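Neurotoxin (Clostridium botulinum, PDB 3N7L) probably serves as the receptor-binding part of a botulinum neurotoxin of mosaic D/C serotype, attaching the toxin to nerve-cell membranes through gangliosides. Local coordinates at residues S260-G265 and G387-F392; T295-E300 and F348-C353; G317-S322 and L329-A334. One frame throughout, in Å; residues are numbered along the deposited sequence.

Contact 1 (S260-G265 and G387-F392). With SO4 (sulfate ion), chain B.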
ATOM      1  N   SER A 260       6.739  18.473 -13.902  1.00 21.55           N
ATOM      2  CA  SER A 260       7.634  19.555 -14.260  1.00 22.13           C
ATOM      3  C   SER A 260       6.773  20.795 -14.499  1.00 22.07           C
ATOM      4  O   SER A 260       5.552  20.761 -14.312  1.00 24.37           O
ATOM      5  CB  SER A 260       8.426  19.213 -15.519  1.00 24.01           C
ATOM      6  OG  SER A 260       9.419  20.199 -15.752  1.00 26.27           O
ATOM      7  N   LYS A 261       7.402  21.879 -14.921  1.00 22.21           N
ATOM      8  CA  LYS A 261       6.687  23.122 -15.162  1.00 22.54           C
ATOM      9  C   LYS A 261       7.242  23.853 -16.379  1.00 23.76           C
ATOM     10  O   LYS A 261       8.447  23.825 -16.641  1.00 25.59           O
ATOM     11  CB  LYS A 261       6.798  24.013 -13.914  1.00 22.26           C
ATOM     12  CG  LYS A 261       6.260  25.432 -14.040  1.00 21.15           C
ATOM     13  CD  LYS A 261       6.460  26.182 -12.711  1.00 23.39           C
ATOM     14  CE  LYS A 261       5.931  27.619 -12.731  1.00 22.09           C
ATOM     15  NZ  LYS A 261       6.729  28.539 -13.600  1.00 24.43           N
ATOM     16  N   LYS A 262       6.350  24.484 -17.133  1.00 23.53           N
ATOM     17  CA  LYS A 262       6.730  25.275 -18.291  1.00 22.35           C
ATOM     18  C   LYS A 262       5.757  26.439 -18.324  1.00 22.66           C
ATOM     19  O   LYS A 262       4.562  26.249 -18.526  1.00 23.00           O
ATOM     20  CB  LYS A 262       6.633  24.472 -19.586  1.00 23.29           C
ATOM     21  CG  LYS A 262       7.129  25.273 -20.782  1.00 24.99           C
ATOM     22  CD  LYS A 262       7.438  24.402 -21.978  1.00 26.87           C
ATOM     23  CE  LYS A 262       8.052  25.233 -23.094  1.00 27.05           C
ATOM     24  NZ  LYS A 262       8.397  24.379 -24.261  1.00 30.88           N
ATOM     25  N   GLY A 263       6.263  27.648 -18.115  1.00 23.28           N
ATOM     26  CA  GLY A 263       5.371  28.790 -18.085  1.00 24.79           C
ATOM     27  C   GLY A 263       4.456  28.598 -16.882  1.00 24.57           C
ATOM     28  O   GLY A 263       4.909  28.180 -15.812  1.00 25.94           O
ATOM     29  N   ASN A 264       3.169  28.877 -17.050  1.00 24.45           N
ATOM     30  CA  ASN A 264       2.209  28.719 -15.959  1.00 25.27           C
ATOM     31  C   ASN A 264       1.760  27.278 -15.799  1.00 24.01           C
ATOM     32  O   ASN A 264       1.162  26.918 -14.782  1.00 25.02           O
ATOM     33  CB  ASN A 264       0.957  29.562 -16.212  1.00 28.37           C
ATOM     34  CG  ASN A 264       1.233  31.041 -16.185  1.00 31.78           C
ATOM     35  OD1 ASN A 264       1.741  31.568 -15.198  1.00 33.73           O
ATOM     36  ND2 ASN A 264       0.897  31.726 -17.272  1.00 34.52           N
ATOM     37  N   GLY A 265       2.047  26.452 -16.798  1.00 22.21           N
ATOM     38  CA  GLY A 265       1.582  25.080 -16.748  1.00 20.62           C
ATOM     39  C   GLY A 265       2.414  23.996 -16.095  1.00 21.96           C
ATOM     40  O   GLY A 265       3.649  24.052 -16.049  1.00 21.74           O
ATOM     41  N   GLY A 387       4.988  28.838 -21.791  1.00 26.31           N
ATOM     42  CA  GLY A 387       6.270  29.507 -21.657  1.00 27.80           C
ATOM     43  C   GLY A 387       6.722  30.258 -22.896  1.00 28.59           C
ATOM     44  O   GLY A 387       6.002  31.110 -23.422  1.00 26.60           O
ATOM     45  N   ASP A 388       7.918  29.934 -23.373  1.00 29.32           N
ATOM     46  CA  ASP A 388       8.457  30.598 -24.546  1.00 32.09           C
ATOM     47  C   ASP A 388       7.962  30.045 -25.884  1.00 31.64           C
ATOM     48  O   ASP A 388       8.496  30.409 -26.932  1.00 32.30           O
ATOM     49  CB  ASP A 388       9.990  30.586 -24.502  1.00 37.43           C
ATOM     50  CG  ASP A 388      10.569  29.188 -24.580  1.00 43.16           C
ATOM     51  OD1 ASP A 388      11.809  29.057 -24.471  1.00 47.30           O
ATOM     52  OD2 ASP A 388       9.793  28.221 -24.753  1.00 47.18           O
ATOM     53  N   ASP A 389       6.952  29.172 -25.864  1.00 30.28           N
ATOM     54  CA  ASP A 389       6.406  28.645 -27.117  1.00 28.84           C
ATOM     55  C   ASP A 389       5.907  29.849 -27.899  1.00 29.24           C
ATOM     56  O   ASP A 389       5.206  30.700 -27.347  1.00 26.49           O
ATOM     57  CB  ASP A 389       5.225  27.706 -26.875  1.00 27.40           C
ATOM     58  CG  ASP A 389       5.648  26.366 -26.334  1.00 27.90           C
ATOM     59  OD1 ASP A 389       6.844  26.031 -26.452  1.00 25.07           O
ATOM     60  OD2 ASP A 389       4.775  25.644 -25.806  1.00 28.54           O
ATOM     61  N   TYR A 390       6.247  29.918 -29.182  1.00 28.70           N
ATOM     62  CA  TYR A 390       5.827  31.058 -29.988  1.00 29.95           C
ATOM     63  C   TYR A 390       5.248  30.711 -31.353  1.00 29.27           C
ATOM     64  O   TYR A 390       4.066  30.951 -31.608  1.00 29.81           O
ATOM     65  CB  TYR A 390       7.008  32.024 -30.157  1.00 31.78           C
ATOM     66  CG  TYR A 390       6.642  33.339 -30.805  1.00 35.08           C
ATOM     67  CD1 TYR A 390       6.770  33.524 -32.181  1.00 34.92           C
ATOM     68  CD2 TYR A 390       6.150  34.398 -30.040  1.00 37.72           C
ATOM     69  CE1 TYR A 390       6.418  34.730 -32.781  1.00 37.26           C
ATOM     70  CE2 TYR A 390       5.794  35.611 -30.631  1.00 39.33           C
ATOM     71  CZ  TYR A 390       5.931  35.769 -32.001  1.00 39.15           C
ATOM     72  OH  TYR A 390       5.579  36.962 -32.583  1.00 41.89           O
ATOM     73  N   TRP A 391       6.071  30.130 -32.220  1.00 27.92           N
ATOM     74  CA  TRP A 391       5.648  29.797 -33.577  1.00 29.38           C
ATOM     75  C   TRP A 391       4.677  28.634 -33.760  1.00 29.04           C
ATOM     76  O   TRP A 391       3.800  28.686 -34.625  1.00 28.87           O
ATOM     77  CB  TRP A 391       6.877  29.537 -34.452  1.00 31.83           C
ATOM     78  CG  TRP A 391       7.811  30.699 -34.522  1.00 34.99           C
ATOM     79  CD1 TRP A 391       9.020  30.819 -33.900  1.00 37.41           C
ATOM     80  CD2 TRP A 391       7.606  31.918 -35.244  1.00 36.06           C
ATOM     81  NE1 TRP A 391       9.586  32.040 -34.195  1.00 37.25           N
ATOM     82  CE2 TRP A 391       8.738  32.734 -35.018  1.00 37.26           C
ATOM     83  CE3 TRP A 391       6.576  32.401 -36.060  1.00 37.23           C
ATOM     84  CZ2 TRP A 391       8.869  34.008 -35.581  1.00 39.10           C
ATOM     85  CZ3 TRP A 391       6.703  33.670 -36.621  1.00 38.20           C
ATOM     86  CH2 TRP A 391       7.845  34.458 -36.379  1.00 39.05           C
ATOM     87  N   PHE A 392       4.830  27.589 -32.958  1.00 26.39           N
ATOM     88  CA  PHE A 392       3.981  26.413 -33.092  1.00 26.46           C
ATOM     89  C   PHE A 392       3.348  25.971 -31.789  1.00 24.82           C
ATOM     90  O   PHE A 392       3.776  26.366 -30.709  1.00 25.15           O
ATOM     91  CB  PHE A 392       4.804  25.236 -33.630  1.00 25.28           C
ATOM     92  CG  PHE A 392       5.473  25.508 -34.946  1.00 27.73           C
ATOM     93  CD1 PHE A 392       4.731  25.558 -36.123  1.00 25.57           C
ATOM     94  CD2 PHE A 392       6.850  25.717 -35.007  1.00 26.38           C
ATOM     95  CE1 PHE A 392       5.350  25.810 -37.348  1.00 28.49           C
ATOM     96  CE2 PHE A 392       7.479  25.972 -36.227  1.00 28.95           C
ATOM     97  CZ  PHE A 392       6.730  26.018 -37.399  1.00 27.43           C
TER
HETATM   98  S   SO4 B1301       8.332  27.450 -30.956  1.00 34.83           S
HETATM   99  O1  SO4 B1301       8.792  26.806 -32.189  1.00 37.99           O
HETATM  100  O2  SO4 B1301       8.547  28.904 -31.049  1.00 38.04           O
HETATM  101  O3  SO4 B1301       9.082  26.918 -29.790  1.00 35.27           O
HETATM  102  O4  SO4 B1301       6.893  27.159 -30.784  1.00 34.72           O
HETATM  103  O   HOH W   1       2.695  29.740 -19.915  1.00 32.73           O
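Two glycines, G263 and G387, bring their backbones together at a CA-CA distance of 3.8 Å, and both take positive phi values, which glycine reaches most easily. G263 is the second residue of a type II' turn from K262 to G265. One water accepts hydrogen bonds from both N264 N and G387 N. K262 reaches across, its chain extended and its CG anti to the backbone N (chi1 -176°), and its NZ forms a salt bridge of 3.2 Å with D389 OD1, approaching the syn side but 30° out of the carboxylate plane. Y396 OH bonds to both K262 NZ and D389 OD2. D388 OD2, oppositely charged, stays 4.1 Å from K262 NZ, beyond a salt bridge. The bridge joins the end of strand 257-262 to the exposed loop between strands 373-384 and 394-402 of the beta-trefoil domain, consistent with the ganglioside-binding loop. Further out, Y390 lays CD1 over the centre of the W391 ring, 3.5 Å above its plane. A sulfate, probably from the crystallisation liquor, takes hydrogen bonds from three successive backbone nitrogens, Y390 N (3.1 Å) and W391 N (3.0 Å) to O2, F392 N (3.0 Å) to O4, and from H394.

Contact 2 (T295-E300 and F348-C353)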
ATOM      1  N   THR A 295      -3.555  16.157  11.254  1.00 27.49           N
ATOM      2  CA  THR A 295      -2.478  16.098  10.259  1.00 26.57           C
ATOM      3  C   THR A 295      -2.720  15.069   9.146  1.00 24.73           C
ATOM      4  O   THR A 295      -2.111  15.147   8.079  1.00 24.00           O
ATOM      5  CB  THR A 295      -1.101  15.825  10.930  1.00 25.41           C
ATOM      6  OG1 THR A 295      -0.834  16.851  11.894  1.00 27.44           O
ATOM      7  CG2 THR A 295       0.020  15.828   9.899  1.00 26.65           C
ATOM      8  N   ARG A 296      -3.617  14.116   9.381  1.00 24.41           N
ATOM      9  CA  ARG A 296      -3.917  13.109   8.362  1.00 24.15           C
ATOM     10  C   ARG A 296      -4.960  13.630   7.375  1.00 24.68           C
ATOM     11  O   ARG A 296      -5.889  14.345   7.760  1.00 23.78           O
ATOM     12  CB  ARG A 296      -4.448  11.824   9.008  1.00 25.49           C
ATOM     13  CG  ARG A 296      -3.473  11.144   9.956  1.00 25.66           C
ATOM     14  CD  ARG A 296      -4.067   9.869  10.540  1.00 27.00           C
ATOM     15  NE  ARG A 296      -3.093   9.146  11.358  1.00 27.79           N
ATOM     16  CZ  ARG A 296      -2.731   9.486  12.593  1.00 26.82           C
ATOM     17  NH1 ARG A 296      -3.263  10.549  13.188  1.00 25.54           N
ATOM     18  NH2 ARG A 296      -1.812   8.771  13.227  1.00 25.77           N
ATOM     19  N   VAL A 297      -4.799  13.278   6.100  1.00 22.44           N
ATOM     20  CA  VAL A 297      -5.738  13.699   5.063  1.00 21.44           C
ATOM     21  C   VAL A 297      -6.903  12.705   5.027  1.00 23.76           C
ATOM     22  O   VAL A 297      -6.694  11.494   4.894  1.00 22.20           O
ATOM     23  CB  VAL A 297      -5.055  13.730   3.676  1.00 21.61           C
ATOM     24  CG1 VAL A 297      -6.030  14.225   2.618  1.00 19.80           C
ATOM     25  CG2 VAL A 297      -3.804  14.615   3.733  1.00 18.29           C
ATOM     26  N   ARG A 298      -8.125  13.220   5.148  1.00 24.03           N
ATOM     27  CA  ARG A 298      -9.314  12.375   5.152  1.00 24.06           C
ATOM     28  C   ARG A 298     -10.288  12.695   4.032  1.00 24.17           C
ATOM     29  O   ARG A 298     -10.264  13.786   3.469  1.00 21.13           O
ATOM     30  CB  ARG A 298     -10.042  12.497   6.493  1.00 24.68           C
ATOM     31  CG  ARG A 298      -9.266  11.937   7.672  1.00 28.68           C
ATOM     32  CD  ARG A 298     -10.136  11.865   8.928  1.00 31.39           C
ATOM     33  NE  ARG A 298      -9.464  11.159  10.013  1.00 31.21           N
ATOM     34  CZ  ARG A 298      -8.427  11.650  10.675  1.00 32.48           C
ATOM     35  NH1 ARG A 298      -7.961  12.850  10.354  1.00 34.00           N
ATOM     36  NH2 ARG A 298      -7.847  10.943  11.639  1.00 31.26           N
ATOM     37  N   GLY A 299     -11.150  11.724   3.739  1.00 25.73           N
ATOM     38  CA  GLY A 299     -12.154  11.856   2.700  1.00 28.26           C
ATOM     39  C   GLY A 299     -12.581  13.259   2.311  1.00 34.41           C
ATOM     40  O   GLY A 299     -11.823  13.996   1.688  1.00 41.05           O
ATOM     41  N   GLU A 300     -13.793  13.642   2.685  1.00 33.59           N
ATOM     42  CA  GLU A 300     -14.334  14.954   2.329  1.00 29.99           C
ATOM     43  C   GLU A 300     -13.560  16.225   2.692  1.00 27.15           C
ATOM     44  O   GLU A 300     -14.141  17.310   2.698  1.00 26.59           O
ATOM     45  CB  GLU A 300     -15.759  15.069   2.873  1.00 32.55           C
ATOM     46  CG  GLU A 300     -16.757  14.224   2.107  1.00 34.94           C
ATOM     47  CD  GLU A 300     -16.964  14.730   0.694  1.00 37.40           C
ATOM     48  OE1 GLU A 300     -17.514  15.840   0.533  1.00 39.27           O
ATOM     49  OE2 GLU A 300     -16.570  14.024  -0.258  1.00 40.81           O
ATOM     50  N   PHE A 348      -9.454  21.716  -3.681  1.00 24.08           N
ATOM     51  CA  PHE A 348     -10.033  20.419  -4.005  1.00 24.35           C
ATOM     52  C   PHE A 348     -10.638  19.668  -2.830  1.00 23.61           C
ATOM     53  O   PHE A 348     -10.273  19.874  -1.671  1.00 23.43           O
ATOM     54  CB  PHE A 348      -8.987  19.503  -4.656  1.00 24.39           C
ATOM     55  CG  PHE A 348      -8.409  20.044  -5.926  1.00 24.02           C
ATOM     56  CD1 PHE A 348      -7.395  20.992  -5.893  1.00 22.83           C
ATOM     57  CD2 PHE A 348      -8.906  19.633  -7.158  1.00 23.31           C
ATOM     58  CE1 PHE A 348      -6.880  21.529  -7.073  1.00 24.58           C
ATOM     59  CE2 PHE A 348      -8.399  20.163  -8.346  1.00 25.95           C
ATOM     60  CZ  PHE A 348      -7.384  21.115  -8.301  1.00 25.75           C
ATOM     61  N   ILE A 349     -11.576  18.791  -3.167  1.00 23.15           N
ATOM     62  CA  ILE A 349     -12.246  17.929  -2.206  1.00 22.97           C
ATOM     63  C   ILE A 349     -11.662  16.572  -2.562  1.00 21.84           C
ATOM     64  O   ILE A 349     -11.767  16.132  -3.703  1.00 21.85           O
ATOM     65  CB  ILE A 349     -13.759  17.907  -2.453  1.00 23.41           C
ATOM     66  CG1 ILE A 349     -14.317  19.322  -2.303  1.00 22.75           C
ATOM     67  CG2 ILE A 349     -14.427  16.937  -1.491  1.00 23.01           C
ATOM     68  CD1 ILE A 349     -15.637  19.513  -2.999  1.00 22.26           C
ATOM     69  N   ILE A 350     -11.037  15.914  -1.598  1.00 23.64           N
ATOM     70  CA  ILE A 350     -10.407  14.625  -1.868  1.00 23.01           C
ATOM     71  C   ILE A 350     -11.251  13.446  -1.414  1.00 24.62           C
ATOM     72  O   ILE A 350     -12.018  13.545  -0.464  1.00 23.10           O
ATOM     73  CB  ILE A 350      -9.027  14.534  -1.172  1.00 21.24           C
ATOM     74  CG1 ILE A 350      -8.249  13.329  -1.697  1.00 19.62           C
ATOM     75  CG2 ILE A 350      -9.211  14.389   0.335  1.00 19.92           C
ATOM     76  CD1 ILE A 350      -6.789  13.320  -1.255  1.00 15.76           C
ATOM     77  N   GLN A 351     -11.103  12.326  -2.106  1.00 26.18           N
ATOM     78  CA  GLN A 351     -11.834  11.121  -1.752  1.00 28.93           C
ATOM     79  C   GLN A 351     -10.890   9.939  -1.930  1.00 28.50           C
ATOM     80  O   GLN A 351     -10.225   9.826  -2.959  1.00 30.30           O
ATOM     81  CB  GLN A 351     -13.061  10.960  -2.652  1.00 31.46           C
ATOM     82  CG  GLN A 351     -14.056   9.952  -2.125  1.00 39.55           C
ATOM     83  CD  GLN A 351     -14.646  10.360  -0.785  1.00 41.69           C
ATOM     84  OE1 GLN A 351     -15.032   9.511   0.015  1.00 45.78           O
ATOM     85  NE2 GLN A 351     -14.730  11.666  -0.541  1.00 41.91           N
ATOM     86  N   PRO A 352     -10.795   9.057  -0.923  1.00 27.71           N
ATOM     87  CA  PRO A 352      -9.892   7.911  -1.077  1.00 26.79           C
ATOM     88  C   PRO A 352     -10.369   6.977  -2.189  1.00 26.90           C
ATOM     89  O   PRO A 352     -11.567   6.847  -2.431  1.00 24.53           O
ATOM     90  CB  PRO A 352      -9.920   7.258   0.304  1.00 27.69           C
ATOM     91  CG  PRO A 352     -11.302   7.595   0.811  1.00 28.73           C
ATOM     92  CD  PRO A 352     -11.452   9.045   0.398  1.00 27.66           C
ATOM     93  N   CYS A 353      -9.428   6.338  -2.873  1.00 25.73           N
ATOM     94  CA  CYS A 353      -9.775   5.426  -3.955  1.00 27.86           C
ATOM     95  C   CYS A 353      -8.768   4.286  -3.996  1.00 27.19           C
ATOM     96  O   CYS A 353      -7.755   4.360  -4.688  1.00 27.82           O
ATOM     97  CB  CYS A 353      -9.777   6.179  -5.289  1.00 29.62           C
ATOM     98  SG  CYS A 353     -10.301   5.186  -6.694  1.00 39.20           S
TER
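The carboxylate of E300 and the side-chain amide of Q351 are the flat groups here, their planes turned 35° from one another, with E300 OE2 lying 3.0 Å from Q351 NE2. Toward one face of the carboxylate, displaced beyond its oxygens, sits the methyl CG2 of I349, nearly equidistant from both, 3.8 Å from OE2 and 3.9 Å from OE1 of E300. The strand 348-354 belongs to the beta-trefoil domain, and the loop that leads into its neighbouring strand 302-308 runs over it here, the two short segments pointing 112° apart. E300 starts out away from the strand, but its bend at chi2 (-67°) swings the carboxylate back. There OE2 makes a salt bridge with R373, whose side chain also touches I349 and Q351. The charge of this exposed glutamate is therefore probably balanced by that arginine, while one methyl borders its oxygens.

The two backbones come nearest at G299 and Q351, whose CA atoms lie 4.5 Å apart, and G299 CA is 3.7 Å from P352 CD. The placing of the G299 carbonyl oxygen against I350 O is doubtful in the model. R298 turns away from the strand and forms a salt bridge with D294, whereas V297, buried and branched, points inward, where L303 also borders it. Crossing I350 at about a right angle, V297 fits its CG1 against two carbons of that residue, 3.9 Å from CG2 and 4.0 Å from CD1.

Contact 3 (G317-S322 and L329-A334)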
ATOM      1  N   GLY A 317      -3.354  25.582  -9.555  1.00 21.00           N
ATOM      2  CA  GLY A 317      -4.583  26.308  -9.823  1.00 21.55           C
ATOM      3  C   GLY A 317      -4.879  26.366 -11.310  1.00 21.50           C
ATOM      4  O   GLY A 317      -3.984  26.196 -12.143  1.00 22.13           O
ATOM      5  N   MET A 318      -6.142  26.599 -11.646  1.00 22.11           N
ATOM      6  CA  MET A 318      -6.555  26.683 -13.041  1.00 22.20           C
ATOM      7  C   MET A 318      -5.991  27.939 -13.682  1.00 21.91           C
ATOM      8  O   MET A 318      -5.750  28.930 -13.004  1.00 21.55           O
ATOM      9  CB  MET A 318      -8.085  26.717 -13.142  1.00 24.12           C
ATOM     10  CG  MET A 318      -8.777  25.445 -12.671  1.00 25.56           C
ATOM     11  SD  MET A 318     -10.588  25.575 -12.760  1.00 29.23           S
ATOM     12  CE  MET A 318     -10.909  26.540 -11.288  1.00 24.45           C
ATOM     13  N   TYR A 319      -5.772  27.887 -14.990  1.00 21.07           N
ATOM     14  CA  TYR A 319      -5.278  29.040 -15.729  1.00 21.97           C
ATOM     15  C   TYR A 319      -5.861  28.969 -17.132  1.00 21.93           C
ATOM     16  O   TYR A 319      -6.361  27.921 -17.538  1.00 21.56           O
ATOM     17  CB  TYR A 319      -3.740  29.053 -15.776  1.00 21.04           C
ATOM     18  CG  TYR A 319      -3.112  27.923 -16.557  1.00 21.32           C
ATOM     19  CD1 TYR A 319      -2.826  28.062 -17.911  1.00 22.10           C
ATOM     20  CD2 TYR A 319      -2.802  26.711 -15.939  1.00 20.14           C
ATOM     21  CE1 TYR A 319      -2.245  27.021 -18.635  1.00 20.90           C
ATOM     22  CE2 TYR A 319      -2.222  25.665 -16.653  1.00 18.58           C
ATOM     23  CZ  TYR A 319      -1.949  25.828 -17.997  1.00 19.79           C
ATOM     24  OH  TYR A 319      -1.399  24.795 -18.713  1.00 18.51           O
ATOM     25  N   LYS A 320      -5.814  30.082 -17.859  1.00 24.12           N
ATOM     26  CA  LYS A 320      -6.341  30.130 -19.226  1.00 25.02           C
ATOM     27  C   LYS A 320      -5.256  29.719 -20.206  1.00 24.82           C
ATOM     28  O   LYS A 320      -4.201  30.347 -20.283  1.00 24.46           O
ATOM     29  CB  LYS A 320      -6.831  31.540 -19.569  1.00 28.76           C
ATOM     30  CG  LYS A 320      -7.546  31.638 -20.921  1.00 33.07           C
ATOM     31  CD  LYS A 320      -8.129  33.031 -21.147  1.00 37.47           C
ATOM     32  CE  LYS A 320      -8.949  33.104 -22.434  1.00 39.37           C
ATOM     33  NZ  LYS A 320      -8.119  32.870 -23.650  1.00 42.29           N
ATOM     34  N   PRO A 321      -5.501  28.654 -20.975  1.00 24.31           N
ATOM     35  CA  PRO A 321      -4.508  28.185 -21.945  1.00 24.92           C
ATOM     36  C   PRO A 321      -4.456  29.094 -23.173  1.00 24.58           C
ATOM     37  O   PRO A 321      -5.383  29.869 -23.410  1.00 26.78           O
ATOM     38  CB  PRO A 321      -4.998  26.779 -22.268  1.00 24.73           C
ATOM     39  CG  PRO A 321      -6.500  26.956 -22.234  1.00 23.82           C
ATOM     40  CD  PRO A 321      -6.721  27.824 -21.011  1.00 22.96           C
ATOM     41  N   SER A 322      -3.371  29.003 -23.940  1.00 23.32           N
ATOM     42  CA  SER A 322      -3.205  29.818 -25.141  1.00 25.03           C
ATOM     43  C   SER A 322      -4.388  29.667 -26.106  1.00 26.06           C
ATOM     44  O   SER A 322      -4.761  30.608 -26.795  1.00 26.52           O
ATOM     45  CB  SER A 322      -1.907  29.443 -25.852  1.00 23.73           C
ATOM     46  OG  SER A 322      -1.914  28.077 -26.228  1.00 23.21           O
ATOM     47  N   LEU A 329     -13.098  21.766 -20.342  1.00 27.22           N
ATOM     48  CA  LEU A 329     -11.756  21.411 -19.904  1.00 25.35           C
ATOM     49  C   LEU A 329     -10.962  22.652 -19.519  1.00 23.04           C
ATOM     50  O   LEU A 329     -10.954  23.642 -20.240  1.00 24.08           O
ATOM     51  CB  LEU A 329     -11.017  20.651 -21.006  1.00 25.35           C
ATOM     52  CG  LEU A 329     -11.568  19.265 -21.347  1.00 27.39           C
ATOM     53  CD1 LEU A 329     -10.890  18.750 -22.614  1.00 28.60           C
ATOM     54  CD2 LEU A 329     -11.339  18.315 -20.179  1.00 25.35           C
ATOM     55  N   VAL A 330     -10.310  22.603 -18.367  1.00 22.59           N
ATOM     56  CA  VAL A 330      -9.500  23.723 -17.914  1.00 21.99           C
ATOM     57  C   VAL A 330      -8.196  23.141 -17.367  1.00 21.51           C
ATOM     58  O   VAL A 330      -8.205  22.271 -16.491  1.00 21.25           O
ATOM     59  CB  VAL A 330     -10.248  24.559 -16.833  1.00 24.47           C
ATOM     60  CG1 VAL A 330     -10.697  23.658 -15.689  1.00 30.01           C
ATOM     61  CG2 VAL A 330      -9.349  25.680 -16.322  1.00 24.52           C
ATOM     62  N   PRO A 331      -7.052  23.599 -17.892  1.00 18.27           N
ATOM     63  CA  PRO A 331      -5.779  23.065 -17.406  1.00 18.77           C
ATOM     64  C   PRO A 331      -5.441  23.509 -15.995  1.00 20.07           C
ATOM     65  O   PRO A 331      -5.873  24.568 -15.543  1.00 20.60           O
ATOM     66  CB  PRO A 331      -4.779  23.606 -18.415  1.00 18.88           C
ATOM     67  CG  PRO A 331      -5.330  24.979 -18.677  1.00 17.71           C
ATOM     68  CD  PRO A 331      -6.828  24.712 -18.831  1.00 17.76           C
ATOM     69  N   LEU A 332      -4.655  22.686 -15.315  1.00 19.65           N
ATOM     70  CA  LEU A 332      -4.205  22.975 -13.968  1.00 20.04           C
ATOM     71  C   LEU A 332      -2.723  23.344 -14.064  1.00 20.86           C
ATOM     72  O   LEU A 332      -1.939  22.616 -14.678  1.00 20.90           O
ATOM     73  CB  LEU A 332      -4.368  21.744 -13.079  1.00 21.50           C
ATOM     74  CG  LEU A 332      -4.071  22.028 -11.608  1.00 22.89           C
ATOM     75  CD1 LEU A 332      -5.183  22.918 -11.052  1.00 23.43           C
ATOM     76  CD2 LEU A 332      -3.985  20.722 -10.831  1.00 25.23           C
ATOM     77  N   GLY A 333      -2.346  24.470 -13.464  1.00 19.63           N
ATOM     78  CA  GLY A 333      -0.959  24.907 -13.514  1.00 19.66           C
ATOM     79  C   GLY A 333      -0.378  25.264 -12.161  1.00 19.19           C
ATOM     80  O   GLY A 333      -0.970  24.965 -11.130  1.00 19.64           O
ATOM     81  N   ALA A 334       0.794  25.893 -12.165  1.00 21.09           N
ATOM     82  CA  ALA A 334       1.463  26.288 -10.925  1.00 20.93           C
ATOM     83  C   ALA A 334       1.479  27.812 -10.872  1.00 21.66           C
ATOM     84  O   ALA A 334       2.167  28.464 -11.657  1.00 22.01           O
ATOM     85  CB  ALA A 334       2.886  25.732 -10.893  1.00 20.72           C
TER
HETATM   86  O   HOH W   2      -0.898  22.479 -17.230  1.00 19.87           O
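Strands 313-318 and 329-335 form an antiparallel beta hairpin in which G317 and G333 bond both ways (G317 N to G333 O 2.9 Å, G333 N to G317 O 2.7 Å), and the end-to-end directions of 317-321 and 330-333 are 115° apart, as the chain leaves the sheet after M318. In the next, non-hydrogen-bonded pair, M318 and L332, M318 CA offers its hydrogen to P331 O, 3.3 Å away; a weak bond from Y319 N reaches the same oxygen. The flexible thioether of M318 crosses V330 at about a right angle, SD touching CG1 at 3.5 Å. Y319 CG sits between its backbone N and carbonyl carbon (chi1 66°), which folds the ring back over the partner strand. One face receives P331 CG, a CH-pi contact 3.7 Å from the ring centroid and 15° off its normal. The edge meets G333, whose want of a side chain lets Y319 CD2 come within 3.4 Å of its N. P321 CD lies 3.8 Å from P331 CD. With Y319 O buried and without a polar partner in the model, the contact beyond the hairpin bonds depends chiefly on carbon packing around a tyrosine whose hydroxyl is linked to L332 O through one water.

How the contacts relate
All three contacts lie in the C-terminal, beta-trefoil half of the chain. Along the sequence the first segment of contact 1 comes first and its second last; contact 2 falls within that span, and contact 3, a local hairpin, falls within contact 2. Contacts 1 and 3 are neighbours, their centres 12 Å apart, and N264 O probably accepts a hydrogen bond from A334 N. Contact 2 lies nearer the centre of the chain, its own centre 23 Å from that of contact 3 and 31 Å from that of contact 1. F348 packs on L332 where contacts 2 and 3 meet. The same antiparallel sheet carries strand 348-354 of contact 2 and the hairpin of contact 3, which adjoins the exposed, probably ganglioside-binding loop.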